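PDB 3VSN: occlusion-derived virus envelope protein E66 from Autographa californica nucleopolyhedrovirus, which serves as a polyhedra envelope component essential for oral infectivity and, through its chondroitin lyase activity, may digest the chondroitin sulfate barrier of the host midgut's peritrophic matrix. Local coordinates for residues N150-L155 and D162-L167. Numbering follows the deposited sequence.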
ATOM      1  N   ASN A 150     -21.031  -3.631  19.485  1.00 16.39           N
ATOM      2  CA  ASN A 150     -20.289  -2.593  20.204  1.00 16.28           C
ATOM      3  C   ASN A 150     -21.045  -2.048  21.421  1.00 16.16           C
ATOM      4  O   ASN A 150     -20.469  -1.927  22.504  1.00 15.80           O
ATOM      5  CB  ASN A 150     -19.880  -1.450  19.268  1.00 16.68           C
ATOM      6  CG  ASN A 150     -18.668  -1.794  18.418  1.00 17.39           C
ATOM      7  OD1 ASN A 150     -18.780  -2.465  17.391  1.00 18.00           O
ATOM      8  ND2 ASN A 150     -17.499  -1.329  18.843  1.00 17.46           N
ATOM      9  N   ILE A 151     -22.330  -1.740  21.240  1.00 15.71           N
ATOM     10  CA  ILE A 151     -23.157  -1.206  22.327  1.00 15.65           C
ATOM     11  C   ILE A 151     -23.302  -2.224  23.463  1.00 15.71           C
ATOM     12  O   ILE A 151     -23.038  -1.902  24.624  1.00 15.80           O
ATOM     13  CB  ILE A 151     -24.536  -0.701  21.823  1.00 15.53           C
ATOM     14  CG1 ILE A 151     -24.345   0.535  20.936  1.00 15.54           C
ATOM     15  CG2 ILE A 151     -25.450  -0.357  22.995  1.00 15.54           C
ATOM     16  CD1 ILE A 151     -25.615   1.113  20.340  1.00 15.37           C
ATOM     17  N   THR A 152     -23.685  -3.453  23.119  1.00 15.74           N
ATOM     18  CA  THR A 152     -23.865  -4.520  24.106  1.00 16.01           C
ATOM     19  C   THR A 152     -22.606  -4.758  24.959  1.00 16.03           C
ATOM     20  O   THR A 152     -22.691  -4.835  26.188  1.00 15.91           O
ATOM     21  CB  THR A 152     -24.326  -5.838  23.443  1.00 16.17           C
ATOM     22  OG1 THR A 152     -25.561  -5.616  22.750  1.00 16.40           O
ATOM     23  CG2 THR A 152     -24.528  -6.937  24.483  1.00 16.18           C
ATOM     24  N   ILE A 153     -21.447  -4.854  24.313  1.00 15.92           N
ATOM     25  CA  ILE A 153     -20.211  -5.148  25.042  1.00 16.12           C
ATOM     26  C   ILE A 153     -19.727  -3.977  25.903  1.00 16.36           C
ATOM     27  O   ILE A 153     -19.445  -4.167  27.089  1.00 16.90           O
ATOM     28  CB  ILE A 153     -19.091  -5.694  24.129  1.00 16.16           C
ATOM     29  CG1 ILE A 153     -19.564  -6.969  23.426  1.00 16.05           C
ATOM     30  CG2 ILE A 153     -17.825  -5.974  24.940  1.00 16.24           C
ATOM     31  CD1 ILE A 153     -18.613  -7.515  22.379  1.00 16.39           C
ATOM     32  N   VAL A 154     -19.642  -2.772  25.341  1.00 16.15           N
ATOM     33  CA  VAL A 154     -19.123  -1.645  26.135  1.00 16.40           C
ATOM     34  C   VAL A 154     -20.007  -1.297  27.339  1.00 16.74           C
ATOM     35  O   VAL A 154     -19.526  -0.723  28.319  1.00 16.21           O
ATOM     36  CB  VAL A 154     -18.796  -0.377  25.300  1.00 16.20           C
ATOM     37  CG1 VAL A 154     -17.841  -0.713  24.160  1.00 15.89           C
ATOM     38  CG2 VAL A 154     -20.059   0.313  24.787  1.00 16.15           C
ATOM     39  N   LEU A 155     -21.286  -1.663  27.263  1.00 17.22           N
ATOM     40  CA  LEU A 155     -22.232  -1.415  28.350  1.00 18.19           C
ATOM     41  C   LEU A 155     -22.409  -2.628  29.271  1.00 18.80           C
ATOM     42  O   LEU A 155     -23.329  -2.652  30.092  1.00 19.29           O
ATOM     43  CB  LEU A 155     -23.596  -0.973  27.789  1.00 18.19           C
ATOM     44  CG  LEU A 155     -23.691   0.342  27.006  1.00 18.48           C
ATOM     45  CD1 LEU A 155     -25.136   0.642  26.633  1.00 18.52           C
ATOM     46  CD2 LEU A 155     -23.091   1.510  27.781  1.00 18.45           C
ATOM     47  N   ASP A 162     -28.291  -6.502  29.999  1.00 20.37           N
ATOM     48  CA  ASP A 162     -29.257  -7.567  29.730  1.00 20.71           C
ATOM     49  C   ASP A 162     -30.229  -7.204  28.602  1.00 19.86           C
ATOM     50  O   ASP A 162     -30.531  -8.046  27.757  1.00 19.84           O
ATOM     51  CB  ASP A 162     -30.001  -7.985  31.006  1.00 21.74           C
ATOM     52  CG  ASP A 162     -29.135  -8.814  31.947  1.00 22.90           C
ATOM     53  OD1 ASP A 162     -28.103  -9.370  31.508  1.00 23.68           O
ATOM     54  OD2 ASP A 162     -29.493  -8.918  33.139  1.00 23.75           O
ATOM     55  N   GLU A 163     -30.691  -5.955  28.569  1.00 19.15           N
ATOM     56  CA  GLU A 163     -31.546  -5.498  27.467  1.00 18.74           C
ATOM     57  C   GLU A 163     -30.798  -5.468  26.126  1.00 18.05           C
ATOM     58  O   GLU A 163     -31.326  -5.932  25.107  1.00 17.39           O
ATOM     59  CB  GLU A 163     -32.166  -4.127  27.754  1.00 19.45           C
ATOM     60  CG  GLU A 163     -33.088  -3.647  26.635  1.00 20.15           C
ATOM     61  CD  GLU A 163     -33.651  -2.256  26.859  1.00 20.76           C
ATOM     62  OE1 GLU A 163     -33.419  -1.665  27.935  1.00 21.54           O
ATOM     63  OE2 GLU A 163     -34.329  -1.748  25.944  1.00 20.93           O
ATOM     64  N   ALA A 164     -29.583  -4.920  26.129  1.00 17.31           N
ATOM     65  CA  ALA A 164     -28.774  -4.848  24.909  1.00 17.16           C
ATOM     66  C   ALA A 164     -28.499  -6.244  24.353  1.00 16.79           C
ATOM     67  O   ALA A 164     -28.635  -6.476  23.149  1.00 16.47           O
ATOM     68  CB  ALA A 164     -27.473  -4.093  25.161  1.00 16.89           C
ATOM     69  N   ALA A 165     -28.135  -7.172  25.237  1.00 16.92           N
ATOM     70  CA  ALA A 165     -27.898  -8.563  24.848  1.00 17.19           C
ATOM     71  C   ALA A 165     -29.147  -9.225  24.268  1.00 17.39           C
ATOM     72  O   ALA A 165     -29.059  -9.952  23.280  1.00 17.40           O
ATOM     73  CB  ALA A 165     -27.364  -9.370  26.023  1.00 17.30           C
ATOM     74  N   SER A 166     -30.303  -8.970  24.881  1.00 17.58           N
ATOM     75  CA  SER A 166     -31.568  -9.550  24.415  1.00 17.88           C
ATOM     76  C   SER A 166     -31.980  -9.006  23.048  1.00 17.56           C
ATOM     77  O   SER A 166     -32.447  -9.757  22.187  1.00 17.40           O
ATOM     78  CB  SER A 166     -32.679  -9.325  25.445  1.00 18.24           C
ATOM     79  OG  SER A 166     -32.377 -10.011  26.648  1.00 19.01           O
ATOM     80  N   LEU A 167     -31.804  -7.702  22.854  1.00 17.61           N
ATOM     81  CA  LEU A 167     -32.058  -7.077  21.559  1.00 17.66           C
ATOM     82  C   LEU A 167     -31.116  -7.635  20.493  1.00 17.63           C
ATOM     83  O   LEU A 167     -31.541  -7.901  19.373  1.00 17.28           O
ATOM     84  CB  LEU A 167     -31.934  -5.554  21.647  1.00 17.73           C
ATOM     85  CG  LEU A 167     -33.008  -4.797  22.439  1.00 17.77           C
ATOM     86  CD1 LEU A 167     -32.666  -3.317  22.520  1.00 17.90           C
ATOM     87  CD2 LEU A 167     -34.397  -5.005  21.845  1.00 18.14           C
TER
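T152, near the C-terminal end of helix 138-154, packs against A164 and A165 on the first turns of helix 161-175, the two consecutive helices forming a close-set hairpin in the alpha/alpha toroid domain, away from the catalytic residues. The backbones approach to 5.0 Å between T152 CA and A164 CA, consistent with the small alanine side chain facing T152. A164 turns its methyl toward the threonine, where A164 CB lies 3.8 Å from T152 CA and 3.4 Å from T152 OG1. The two branches of T152 divide the work. A chi1 of -59° keeps T152 OG1 beside the backbone N and leaves CG2 anti to it. T152 CG2 reaches the next residue, A165, at 3.7 Å from A165 N. T152 OG1 approaches A164 O at 3.2 Å, a proximity without a direct hydrogen bond; the hydroxyl is instead bonded to F148 O one turn back in its own helix and to T168 OG1. T168, one turn on from A164 in helix 161-175, also bonds A164 O, so the polar link between the helices runs through it. Around this junction, A164 also touches I110 of helix 103-119, while Y201 and L205 of helix 189-205 meet T152 and A165 respectively. Directly between the two segments the contact is van der Waals packing, its one buried hydroxyl satisfied by a helix carbonyl and a second hydroxyl, which lets a polar residue sit at a close approach of two antiparallel helices.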